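Local coordinates for protein N-methyltransferase (Streptoalloteichus sp. ATCC 53650, PDB 5BSZ) that probably transfers a methyl group from S-adenosylmethionine to the amino group of a trideoxysugar destined for the antitumour antibiotic kedarcidin, at residues 28-38 with 60-69; 111-119 with 143-151. One frame throughout, in Å; residues are numbered along the deposited sequence.

Contact 1 (28-38 with 60-69); sequences KDFAAEAEWVR and EHLAHLVEHF. With SAH (S-adenosyl-L-homocysteine), chain B.
The buried carboxylate of Glu33 is shared by two donors. His61 NE2 gives its N-H to Glu33 OE1 at 2.7 Å, ring and carboxylate nearly coplanar, although the position of OE1 is less certain. Lys28 NZ forms a salt bridge to Glu33 OE2, also 2.7 Å long, through the syn lone pair. Phe30 turns an edge to the face of His61, centroids 4.7 Å apart and planes at 61°, with CD1 above the middle of the imidazole. Glu60 CG sits over one face of Phe30 in a CH-pi contact, 3.7 Å from the centroid, and Lys28 CG lies off-centre over the opposite face. With Glu60 CG anti to the backbone N (chi1 -176°), the chain then bends at the next bond and carries its carboxylate to Lys88. An alanine in place of Phe30 is likely to open a gap between Lys28 and Glu60 and leave His61 freer to turn. Farther along, Ala34 CB fits against His64 CB and Leu65 CG. The axes of helices 30-38 and 60-65 come within 8.9 Å and cross at -61°. Arg38 lays CD over the His68 ring while its guanidinium grips Glu35 side-on. His61 thus meets Glu33 and the carboxylate end of S-adenosylhomocysteine at its edge, so the Glu33 bond and the Phe30 packing probably hold the ring of this cofactor-pocket residue in place.

Contact 2 (111-119 with 143-151); sequences VCCLTGSIA and VLVIDPWWS. With THM (thymidine), chain G; SAH (S-adenosyl-L-homocysteine), chain B.
Val111 is gripped twice by the neighbouring strand, its N donating to Val143 O and its O accepting from Val145 N at 2.8 Å; Cys113 N continues this tight parallel ladder to Val145 O at 3.0 Å. Val111, Cys113, Leu144 and Ile146 share one side of the sheet, where Val111 and Cys113 meet Met134 of helix 124-135, and Cys112 and Val145 occupy the other. Beyond the last bridge Asp147 holds the turn 114-117 with two acceptors. Its carboxylate swings out opposite the backbone N (chi1 -179°), bringing OD2 to Thr115 N at 2.9 Å, met from above the carboxylate plane; its backbone O takes Gly116 N, while OD1 pairs with Arg238. Gly116, at positive phi, passes close to Trp149, and Ala119 CB presses on Trp149 CB at 3.4 Å. Ile118 CG2 meets Ile146 CG2 nearby.

A water beside this core donates to Cys113 O and to Asp147 O (2.7 Å) and accepts from Ile118 N, joining both strand ends to the 3-10 turn. Looser are two side-chain ends: the Trp149 indole, which leads away to bond Ser185, and the Thr115 side chain, directed away from 143-151 to the cofactor pocket. Trp150 lays CD1 over the Trp149 face and takes the thymine base over its own, CE2 standing 3.3 Å from C2 of thymidine. Leu114 O, gripped by Ser117 N and OG, also receives a weak bond from the S-adenosylhomocysteine amino group. Strand ends and turn therefore set cofactor and thymidine sites on one scaffold, consistent with a thymidine-nucleotide-linked sugar substrate.

From the N terminus, contact 1 comes first: helix 30-44 leads through strand 50-54 to helix 60-65, and the meeting of the two helices closes that loop. Strands 71-76 and 94-96 follow before contact 2 opens. It closes the beta-alpha-beta unit of strand 110-113, helix 124-135 and strand 143-146, so the two loops lie in series, neither nesting nor crossing. Strand 50-54, adjacent to 110-113 in the sheet, backs both contacts. They also touch directly: Leu114 packs on His61 and Val37, and Thr115 on Lys28. Helices and strands of the Rossmann-like methyltransferase domain thereby converge on S-adenosylhomocysteine, while contact 2 alone continues to thymidine.

Contact 1 (28-38 with 60-69)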
loop_
_atom_site.group_PDB
_atom_site.type_symbol
_atom_site.label_atom_id
_atom_site.label_comp_id
_atom_site.label_asym_id
_atom_site.label_seq_id
_atom_site.Cartn_x
_atom_site.Cartn_y
_atom_site.Cartn_z
ATOM N N LYS A 28 25.305 14.701 -4.137
ATOM C CA LYS A 28 25.540 15.080 -5.518
ATOM C C LYS A 28 26.392 16.328 -5.589
ATOM O O LYS A 28 26.099 17.313 -4.914
ATOM C CB LYS A 28 24.209 15.350 -6.209
ATOM C CG LYS A 28 24.374 15.744 -7.667
ATOM C CD LYS A 28 23.070 15.496 -8.392
ATOM C CE LYS A 28 23.182 15.918 -9.834
ATOM N NZ LYS A 28 23.832 14.845 -10.634
ATOM N N ASP A 29 27.393 16.314 -6.463
ATOM C CA ASP A 29 28.320 17.424 -6.579
ATOM C C ASP A 29 27.889 18.370 -7.702
ATOM O O ASP A 29 28.325 18.275 -8.868
ATOM C CB ASP A 29 29.723 16.893 -6.803
ATOM C CG ASP A 29 30.771 17.912 -6.505
ATOM O OD1 ASP A 29 31.926 17.487 -6.377
ATOM O OD2 ASP A 29 30.456 19.119 -6.392
ATOM N N PHE A 30 26.992 19.276 -7.338
ATOM C CA PHE A 30 26.428 20.174 -8.327
ATOM C C PHE A 30 27.553 21.027 -8.875
ATOM O O PHE A 30 27.641 21.289 -10.072
ATOM C CB PHE A 30 25.334 20.996 -7.669
ATOM C CG PHE A 30 24.047 20.250 -7.553
ATOM C CD1 PHE A 30 23.172 20.190 -8.631
ATOM C CD2 PHE A 30 23.711 19.605 -6.381
ATOM C CE1 PHE A 30 21.983 19.479 -8.543
ATOM C CE2 PHE A 30 22.519 18.905 -6.278
ATOM C CZ PHE A 30 21.662 18.819 -7.373
ATOM N N ALA A 31 28.454 21.404 -7.974
ATOM C CA ALA A 31 29.616 22.219 -8.312
ATOM C C ALA A 31 30.518 21.588 -9.369
ATOM O O ALA A 31 30.853 22.246 -10.371
ATOM C CB ALA A 31 30.392 22.560 -7.043
ATOM N N ALA A 32 30.877 20.320 -9.173
ATOM C CA ALA A 32 31.706 19.589 -10.128
ATOM C C ALA A 32 31.008 19.561 -11.472
ATOM O O ALA A 32 31.635 19.733 -12.492
ATOM C CB ALA A 32 31.933 18.128 -9.714
ATOM N N GLU A 33 29.721 19.263 -11.464
ATOM C CA GLU A 33 28.983 19.070 -12.714
ATOM C C GLU A 33 28.812 20.406 -13.455
ATOM O O GLU A 33 29.011 20.445 -14.662
ATOM C CB GLU A 33 27.651 18.347 -12.464
ATOM C CG GLU A 33 27.771 16.947 -11.854
ATOM C CD GLU A 33 26.448 16.273 -11.502
ATOM O OE1 GLU A 33 25.434 16.972 -11.300
ATOM O OE2 GLU A 33 26.432 15.024 -11.362
ATOM N N ALA A 34 28.456 21.473 -12.734
ATOM C CA ALA A 34 28.427 22.805 -13.333
ATOM C C ALA A 34 29.773 23.149 -13.967
ATOM O O ALA A 34 29.855 23.715 -15.052
ATOM C CB ALA A 34 28.018 23.830 -12.309
ATOM N N GLU A 35 30.844 22.760 -13.286
ATOM C CA GLU A 35 32.192 22.938 -13.813
ATOM C C GLU A 35 32.447 22.214 -15.124
ATOM O O GLU A 35 33.072 22.794 -16.059
ATOM C CB GLU A 35 33.223 22.608 -12.708
ATOM C CG GLU A 35 34.693 22.675 -13.099
ATOM C CD GLU A 35 35.094 24.003 -13.704
ATOM O OE1 GLU A 35 36.014 23.984 -14.565
ATOM O OE2 GLU A 35 34.424 25.041 -13.439
ATOM N N TRP A 36 31.996 20.953 -15.238
ATOM C CA TRP A 36 32.084 20.318 -16.559
ATOM C C TRP A 36 31.524 21.189 -17.668
ATOM O O TRP A 36 32.125 21.355 -18.726
ATOM C CB TRP A 36 31.331 19.000 -16.681
ATOM C CG TRP A 36 31.649 17.951 -15.678
ATOM C CD1 TRP A 36 32.818 17.782 -14.991
ATOM C CD2 TRP A 36 30.764 16.902 -15.252
ATOM N NE1 TRP A 36 32.699 16.705 -14.127
ATOM C CE2 TRP A 36 31.469 16.127 -14.296
ATOM C CE3 TRP A 36 29.458 16.534 -15.598
ATOM C CZ2 TRP A 36 30.908 15.013 -13.680
ATOM C CZ3 TRP A 36 28.896 15.410 -14.974
ATOM C CH2 TRP A 36 29.625 14.668 -14.042
ATOM N N VAL A 37 30.315 21.692 -17.449
ATOM C CA VAL A 37 29.617 22.467 -18.467
ATOM C C VAL A 37 30.426 23.746 -18.776
ATOM O O VAL A 37 30.713 24.035 -19.935
ATOM C CB VAL A 37 28.194 22.870 -17.991
ATOM C CG1 VAL A 37 27.530 23.783 -19.033
ATOM C CG2 VAL A 37 27.331 21.625 -17.754
ATOM N N ARG A 38 30.802 24.484 -17.742
ATOM C CA ARG A 38 31.517 25.755 -17.897
ATOM C C ARG A 38 32.777 25.555 -18.764
ATOM O O ARG A 38 33.046 26.271 -19.736
ATOM C CB ARG A 38 31.896 26.332 -16.522
ATOM C CG ARG A 38 32.748 27.615 -16.609
ATOM C CD ARG A 38 33.492 27.944 -15.315
ATOM N NE ARG A 38 34.679 27.105 -15.273
ATOM C CZ ARG A 38 35.773 27.320 -16.016
ATOM N NH1 ARG A 38 35.912 28.427 -16.749
ATOM N NH2 ARG A 38 36.755 26.427 -15.977
ATOM N N GLU A 60 19.455 23.946 -9.193
ATOM C CA GLU A 60 20.695 24.029 -8.484
ATOM C C GLU A 60 21.941 24.144 -9.355
ATOM O O GLU A 60 22.876 24.884 -8.995
ATOM C CB GLU A 60 20.795 22.903 -7.464
ATOM C CG GLU A 60 22.054 23.036 -6.651
ATOM C CD GLU A 60 21.830 23.894 -5.418
ATOM O OE1 GLU A 60 22.757 23.932 -4.585
ATOM O OE2 GLU A 60 20.734 24.478 -5.272
ATOM N N HIS A 61 21.997 23.431 -10.481
ATOM C CA HIS A 61 23.110 23.630 -11.377
ATOM C C HIS A 61 23.104 25.098 -11.878
ATOM O O HIS A 61 24.156 25.719 -12.002
ATOM C CB HIS A 61 23.077 22.711 -12.600
ATOM C CG HIS A 61 23.358 21.264 -12.298
ATOM N ND1 HIS A 61 22.366 20.312 -12.195
ATOM C CD2 HIS A 61 24.530 20.604 -12.118
ATOM C CE1 HIS A 61 22.918 19.137 -11.925
ATOM N NE2 HIS A 61 24.230 19.276 -11.914
ATOM N N LEU A 62 21.938 25.622 -12.227
ATOM C CA LEU A 62 21.868 27.022 -12.682
ATOM C C LEU A 62 22.431 28.015 -11.641
ATOM O O LEU A 62 23.072 29.019 -11.994
ATOM C CB LEU A 62 20.409 27.383 -13.065
ATOM C CG LEU A 62 19.912 26.939 -14.426
ATOM C CD1 LEU A 62 18.400 27.170 -14.547
ATOM C CD2 LEU A 62 20.712 27.695 -15.464
ATOM N N ALA A 63 22.202 27.720 -10.366
ATOM C CA ALA A 63 22.691 28.569 -9.280
ATOM C C ALA A 63 24.207 28.611 -9.283
ATOM O O ALA A 63 24.796 29.663 -9.022
ATOM C CB ALA A 63 22.129 28.122 -7.930
ATOM N N HIS A 64 24.854 27.499 -9.642
ATOM C CA HIS A 64 26.282 27.562 -9.942
ATOM C C HIS A 64 26.654 28.224 -11.243
ATOM O O HIS A 64 27.614 28.993 -11.329
ATOM C CB HIS A 64 26.942 26.177 -9.859
ATOM C CG HIS A 64 26.815 25.561 -8.497
ATOM N ND1 HIS A 64 27.813 25.626 -7.559
ATOM C CD2 HIS A 64 25.783 24.925 -7.895
ATOM C CE1 HIS A 64 27.425 25.015 -6.453
ATOM N NE2 HIS A 64 26.192 24.586 -6.631
ATOM N N LEU A 65 25.934 27.916 -12.291
ATOM C CA LEU A 65 26.345 28.384 -13.583
ATOM C C LEU A 65 26.170 29.903 -13.792
ATOM O O LEU A 65 26.900 30.500 -14.577
ATOM C CB LEU A 65 25.571 27.607 -14.608
ATOM C CG LEU A 65 26.131 26.166 -14.764
ATOM C CD1 LEU A 65 25.008 25.339 -15.354
ATOM C CD2 LEU A 65 27.317 26.065 -15.690
ATOM N N VAL A 66 25.223 30.513 -13.094
ATOM C CA VAL A 66 24.853 31.868 -13.397
ATOM C C VAL A 66 25.983 32.853 -13.126
ATOM O O VAL A 66 25.986 33.908 -13.748
ATOM C CB VAL A 66 23.588 32.424 -12.681
ATOM C CG1 VAL A 66 22.326 31.738 -13.143
ATOM C CG2 VAL A 66 23.768 32.518 -11.159
ATOM N N GLU A 67 26.910 32.553 -12.221
ATOM C CA GLU A 67 28.078 33.442 -12.029
ATOM C C GLU A 67 28.850 33.598 -13.338
ATOM O O GLU A 67 29.418 34.658 -13.674
ATOM C CB GLU A 67 29.059 32.857 -11.010
ATOM C CG GLU A 67 28.471 31.936 -9.957
ATOM C CD GLU A 67 29.489 31.613 -8.873
ATOM O OE1 GLU A 67 29.035 31.189 -7.794
ATOM O OE2 GLU A 67 30.722 31.799 -9.084
ATOM N N HIS A 68 28.879 32.511 -14.100
ATOM C CA HIS A 68 29.677 32.517 -15.330
ATOM C C HIS A 68 28.829 32.877 -16.520
ATOM O O HIS A 68 29.334 33.419 -17.503
ATOM C CB HIS A 68 30.381 31.151 -15.477
ATOM C CG HIS A 68 31.201 30.808 -14.273
ATOM N ND1 HIS A 68 32.283 31.576 -13.881
ATOM C CD2 HIS A 68 31.035 29.869 -13.302
ATOM C CE1 HIS A 68 32.777 31.095 -12.750
ATOM N NE2 HIS A 68 32.051 30.052 -12.389
ATOM N N PHE A 69 27.544 32.532 -16.449
ATOM C CA PHE A 69 26.650 32.667 -17.582
ATOM C C PHE A 69 25.471 33.492 -17.082
ATOM O O PHE A 69 24.391 32.960 -16.837
ATOM C CB PHE A 69 26.205 31.309 -18.121
ATOM C CG PHE A 69 27.354 30.455 -18.583
ATOM C CD1 PHE A 69 27.941 30.659 -19.815
ATOM C CD2 PHE A 69 27.843 29.455 -17.763
ATOM C CE1 PHE A 69 29.005 29.869 -20.221
ATOM C CE2 PHE A 69 28.903 28.658 -18.144
ATOM C CZ PHE A 69 29.490 28.859 -19.378
HETATM N N SAH B . 18.934 18.178 -14.687
HETATM C CA SAH B . 18.393 18.077 -13.280
HETATM C CB SAH B . 17.073 17.284 -13.159
HETATM C CG SAH B . 17.034 15.876 -12.617
HETATM S SD SAH B . 15.475 15.069 -12.483
HETATM C C SAH B . 19.556 17.617 -12.452
HETATM O O SAH B . 20.618 17.221 -12.915
HETATM O OXT SAH B . 19.511 17.779 -11.271
HETATM C "C5'" SAH B . 14.806 15.012 -14.123
HETATM C "C4'" SAH B . 13.925 16.254 -14.365
HETATM O "O4'" SAH B . 13.425 16.262 -15.715
HETATM C "C3'" SAH B . 12.670 16.276 -13.497
HETATM O "O3'" SAH B . 12.689 17.495 -12.759
HETATM C "C2'" SAH B . 11.464 16.276 -14.423
HETATM O "O2'" SAH B . 10.398 17.141 -13.956
HETATM C "C1'" SAH B . 12.084 16.727 -15.720
HETATM N N9 SAH B . 11.405 16.253 -16.940
HETATM C C8 SAH B . 10.890 15.010 -17.180
HETATM N N7 SAH B . 10.323 14.966 -18.407
HETATM C C5 SAH B . 10.449 16.213 -18.931
HETATM C C6 SAH B . 10.047 16.844 -20.185
HETATM N N6 SAH B . 9.404 16.054 -21.064
HETATM N N1 SAH B . 10.390 18.140 -20.366
HETATM C C2 SAH B . 11.006 18.871 -19.432
HETATM N N3 SAH B . 11.416 18.372 -18.252
HETATM C C4 SAH B . 11.168 17.071 -17.967
#

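Contact 2 (111-119 with 143-151)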
loop_
_atom_site.group_PDB
_atom_site.type_symbol
_atom_site.label_atom_id
_atom_site.label_comp_id
_atom_site.label_asym_id
_atom_site.label_seq_id
_atom_site.Cartn_x
_atom_site.Cartn_y
_atom_site.Cartn_z
ATOM N N VAL A 111 23.620 25.324 -24.486
ATOM C CA VAL A 111 22.433 24.608 -23.982
ATOM C C VAL A 111 22.929 23.302 -23.312
ATOM O O VAL A 111 23.738 22.527 -23.878
ATOM C CB VAL A 111 21.425 24.334 -25.114
ATOM C CG1 VAL A 111 20.233 23.499 -24.643
ATOM C CG2 VAL A 111 20.870 25.625 -25.752
ATOM N N CYS A 112 22.439 23.033 -22.106
ATOM C CA CYS A 112 22.788 21.760 -21.484
ATOM C C CYS A 112 21.564 20.979 -21.029
ATOM O O CYS A 112 20.470 21.526 -20.784
ATOM C CB CYS A 112 23.813 21.949 -20.361
ATOM S SG CYS A 112 23.244 22.976 -18.984
ATOM N N CYS A 113 21.753 19.669 -20.912
ATOM C CA CYS A 113 20.749 18.810 -20.309
ATOM C C CYS A 113 21.505 17.770 -19.476
ATOM O O CYS A 113 22.292 16.984 -20.035
ATOM C CB CYS A 113 19.976 18.157 -21.442
ATOM S SG CYS A 113 18.632 17.077 -20.887
ATOM N N LEU A 114 21.308 17.808 -18.170
ATOM C CA LEU A 114 22.245 17.172 -17.261
ATOM C C LEU A 114 21.657 15.943 -16.559
ATOM O O LEU A 114 20.445 15.768 -16.522
ATOM C CB LEU A 114 22.709 18.186 -16.223
ATOM C CG LEU A 114 23.441 19.390 -16.809
ATOM C CD1 LEU A 114 23.841 20.343 -15.704
ATOM C CD2 LEU A 114 24.672 18.965 -17.590
ATOM N N THR A 115 22.552 15.162 -15.957
ATOM C CA THR A 115 22.259 13.983 -15.156
ATOM C C THR A 115 21.359 12.956 -15.810
ATOM O O THR A 115 20.518 12.355 -15.171
ATOM C CB THR A 115 21.746 14.393 -13.768
ATOM O OG1 THR A 115 20.476 15.021 -13.890
ATOM C CG2 THR A 115 22.621 15.405 -13.262
ATOM N N GLY A 116 21.607 12.708 -17.084
ATOM C CA GLY A 116 20.894 11.731 -17.851
ATOM C C GLY A 116 19.473 12.024 -18.216
ATOM O O GLY A 116 18.755 11.103 -18.616
ATOM N N SER A 117 19.028 13.268 -17.998
ATOM C CA SER A 117 17.638 13.634 -18.172
ATOM C C SER A 117 17.140 13.435 -19.607
ATOM O O SER A 117 15.962 13.132 -19.826
ATOM C CB SER A 117 17.409 15.082 -17.746
ATOM O OG SER A 117 17.607 15.199 -16.352
ATOM N N ILE A 118 18.062 13.457 -20.561
ATOM C CA ILE A 118 17.674 13.291 -21.934
ATOM C C ILE A 118 17.088 11.899 -22.221
ATOM O O ILE A 118 16.351 11.749 -23.174
ATOM C CB ILE A 118 18.728 13.721 -23.017
ATOM C CG1 ILE A 118 17.964 14.179 -24.305
ATOM C CG2 ILE A 118 19.772 12.677 -23.267
ATOM C CD1 ILE A 118 18.780 14.986 -25.275
ATOM N N ALA A 119 17.365 10.950 -21.343
ATOM C CA ALA A 119 16.981 9.537 -21.533
ATOM C C ALA A 119 15.599 9.276 -21.009
ATOM O O ALA A 119 15.076 8.177 -21.101
ATOM C CB ALA A 119 18.003 8.640 -20.834
ATOM N N VAL A 143 27.293 25.871 -28.199
ATOM C CA VAL A 143 27.687 24.563 -27.622
ATOM C C VAL A 143 26.518 23.858 -26.916
ATOM O O VAL A 143 25.851 24.420 -26.022
ATOM C CB VAL A 143 28.818 24.736 -26.617
ATOM C CG1 VAL A 143 29.437 23.406 -26.209
ATOM C CG2 VAL A 143 29.928 25.657 -27.165
ATOM N N LEU A 144 26.319 22.616 -27.323
ATOM C CA LEU A 144 25.252 21.780 -26.788
ATOM C C LEU A 144 25.949 20.697 -25.967
ATOM O O LEU A 144 26.845 19.997 -26.467
ATOM C CB LEU A 144 24.434 21.199 -27.921
ATOM C CG LEU A 144 23.012 20.739 -27.588
ATOM C CD1 LEU A 144 22.377 20.332 -28.910
ATOM C CD2 LEU A 144 22.966 19.584 -26.611
ATOM N N VAL A 145 25.633 20.660 -24.687
ATOM C CA VAL A 145 26.252 19.701 -23.741
ATOM C C VAL A 145 25.211 18.738 -23.170
ATOM O O VAL A 145 24.278 19.108 -22.437
ATOM C CB VAL A 145 26.956 20.414 -22.580
ATOM C CG1 VAL A 145 27.714 19.485 -21.680
ATOM C CG2 VAL A 145 27.898 21.517 -23.052
ATOM N N ILE A 146 25.412 17.461 -23.465
ATOM C CA ILE A 146 24.532 16.383 -22.932
ATOM C C ILE A 146 25.316 15.472 -21.999
ATOM O O ILE A 146 26.384 14.953 -22.374
ATOM C CB ILE A 146 23.993 15.541 -24.083
ATOM C CG1 ILE A 146 23.160 16.415 -25.014
ATOM C CG2 ILE A 146 23.181 14.364 -23.549
ATOM C CD1 ILE A 146 22.786 15.725 -26.309
ATOM N N ASP A 147 24.837 15.411 -20.758
ATOM C CA ASP A 147 25.287 14.455 -19.768
ATOM C C ASP A 147 24.372 13.232 -19.936
ATOM O O ASP A 147 23.236 13.222 -19.461
ATOM C CB ASP A 147 25.161 15.040 -18.354
ATOM C CG ASP A 147 25.651 14.080 -17.250
ATOM O OD1 ASP A 147 26.300 13.046 -17.581
ATOM O OD2 ASP A 147 25.344 14.352 -16.052
ATOM N N PRO A 148 24.826 12.247 -20.711
ATOM C CA PRO A 148 23.989 11.136 -21.117
ATOM C C PRO A 148 23.669 10.233 -19.939
ATOM O O PRO A 148 24.340 10.290 -18.906
ATOM C CB PRO A 148 24.866 10.398 -22.149
ATOM C CG PRO A 148 26.224 10.571 -21.590
ATOM C CD PRO A 148 26.237 11.988 -21.048
ATOM N N TRP A 149 22.608 9.452 -20.073
ATOM C CA TRP A 149 22.390 8.322 -19.147
ATOM C C TRP A 149 23.291 7.186 -19.651
ATOM O O TRP A 149 23.997 7.348 -20.693
ATOM C CB TRP A 149 20.901 7.937 -19.169
ATOM C CG TRP A 149 20.532 6.812 -18.229
ATOM C CD1 TRP A 149 19.940 5.635 -18.589
ATOM C CD2 TRP A 149 20.761 6.713 -16.814
ATOM N NE1 TRP A 149 19.779 4.837 -17.502
ATOM C CE2 TRP A 149 20.285 5.466 -16.397
ATOM C CE3 TRP A 149 21.302 7.562 -15.857
ATOM C CZ2 TRP A 149 20.346 5.041 -15.068
ATOM C CZ3 TRP A 149 21.339 7.143 -14.530
ATOM C CH2 TRP A 149 20.895 5.875 -14.154
ATOM N N TRP A 150 23.322 6.093 -18.875
ATOM C CA TRP A 150 24.057 4.879 -19.226
ATOM C C TRP A 150 23.623 4.252 -20.535
ATOM O O TRP A 150 22.519 4.493 -21.025
ATOM C CB TRP A 150 24.104 3.866 -18.060
ATOM C CG TRP A 150 24.618 4.487 -16.792
ATOM C CD1 TRP A 150 23.864 4.940 -15.713
ATOM C CD2 TRP A 150 25.975 4.809 -16.478
ATOM N NE1 TRP A 150 24.694 5.504 -14.740
ATOM C CE2 TRP A 150 25.990 5.418 -15.184
ATOM C CE3 TRP A 150 27.200 4.628 -17.148
ATOM C CZ2 TRP A 150 27.180 5.866 -14.590
ATOM C CZ3 TRP A 150 28.380 5.044 -16.529
ATOM C CH2 TRP A 150 28.362 5.648 -15.272
ATOM N N SER A 151 24.558 3.494 -21.137
ATOM C CA SER A 151 24.333 2.769 -22.385
ATOM C C SER A 151 24.074 1.303 -22.056
ATOM O O SER A 151 24.386 0.857 -20.958
ATOM C CB SER A 151 25.636 2.880 -23.213
ATOM O OG SER A 151 25.716 4.197 -23.785
HETATM O "O5'" THM G . 23.308 6.238 -9.552
HETATM C "C5'" THM G . 23.000 4.832 -9.459
HETATM C "C4'" THM G . 22.643 4.244 -10.829
HETATM O "O4'" THM G . 23.884 4.348 -11.531
HETATM C "C3'" THM G . 22.243 2.743 -10.879
HETATM O "O3'" THM G . 20.950 2.544 -11.490
HETATM C "C2'" THM G . 23.331 1.983 -11.665
HETATM C "C1'" THM G . 24.104 3.157 -12.291
HETATM N N1 THM G . 25.543 3.065 -12.588
HETATM C C2 THM G . 25.743 2.384 -13.804
HETATM O O2 THM G . 24.720 1.938 -14.344
HETATM N N3 THM G . 26.943 2.189 -14.344
HETATM C C4 THM G . 28.036 2.689 -13.767
HETATM O O4 THM G . 29.182 2.519 -14.300
HETATM C C5 THM G . 27.849 3.428 -12.502
HETATM C C5M THM G . 29.129 3.947 -11.899
HETATM C C6 THM G . 26.586 3.620 -11.952
HETATM N N SAH B . 18.934 18.178 -14.687
HETATM C CA SAH B . 18.393 18.077 -13.280
HETATM C CB SAH B . 17.073 17.284 -13.159
HETATM C CG SAH B . 17.034 15.876 -12.617
HETATM S SD SAH B . 15.475 15.069 -12.483
HETATM C C SAH B . 19.556 17.617 -12.452
HETATM O O SAH B . 20.618 17.221 -12.915
HETATM O OXT SAH B . 19.511 17.779 -11.271
HETATM C "C5'" SAH B . 14.806 15.012 -14.123
HETATM C "C4'" SAH B . 13.925 16.254 -14.365
HETATM O "O4'" SAH B . 13.425 16.262 -15.715
HETATM C "C3'" SAH B . 12.670 16.276 -13.497
HETATM O "O3'" SAH B . 12.689 17.495 -12.759
HETATM C "C2'" SAH B . 11.464 16.276 -14.423
HETATM O "O2'" SAH B . 10.398 17.141 -13.956
HETATM C "C1'" SAH B . 12.084 16.727 -15.720
HETATM N N9 SAH B . 11.405 16.253 -16.940
HETATM C C8 SAH B . 10.890 15.010 -17.180
HETATM N N7 SAH B . 10.323 14.966 -18.407
HETATM C C5 SAH B . 10.449 16.213 -18.931
HETATM C C6 SAH B . 10.047 16.844 -20.185
HETATM N N6 SAH B . 9.404 16.054 -21.064
HETATM N N1 SAH B . 10.390 18.140 -20.366
HETATM C C2 SAH B . 11.006 18.871 -19.432
HETATM N N3 SAH B . 11.416 18.372 -18.252
HETATM C C4 SAH B . 11.168 17.071 -17.967
HETATM O O HOH W 1 20.916 14.431 -20.182
#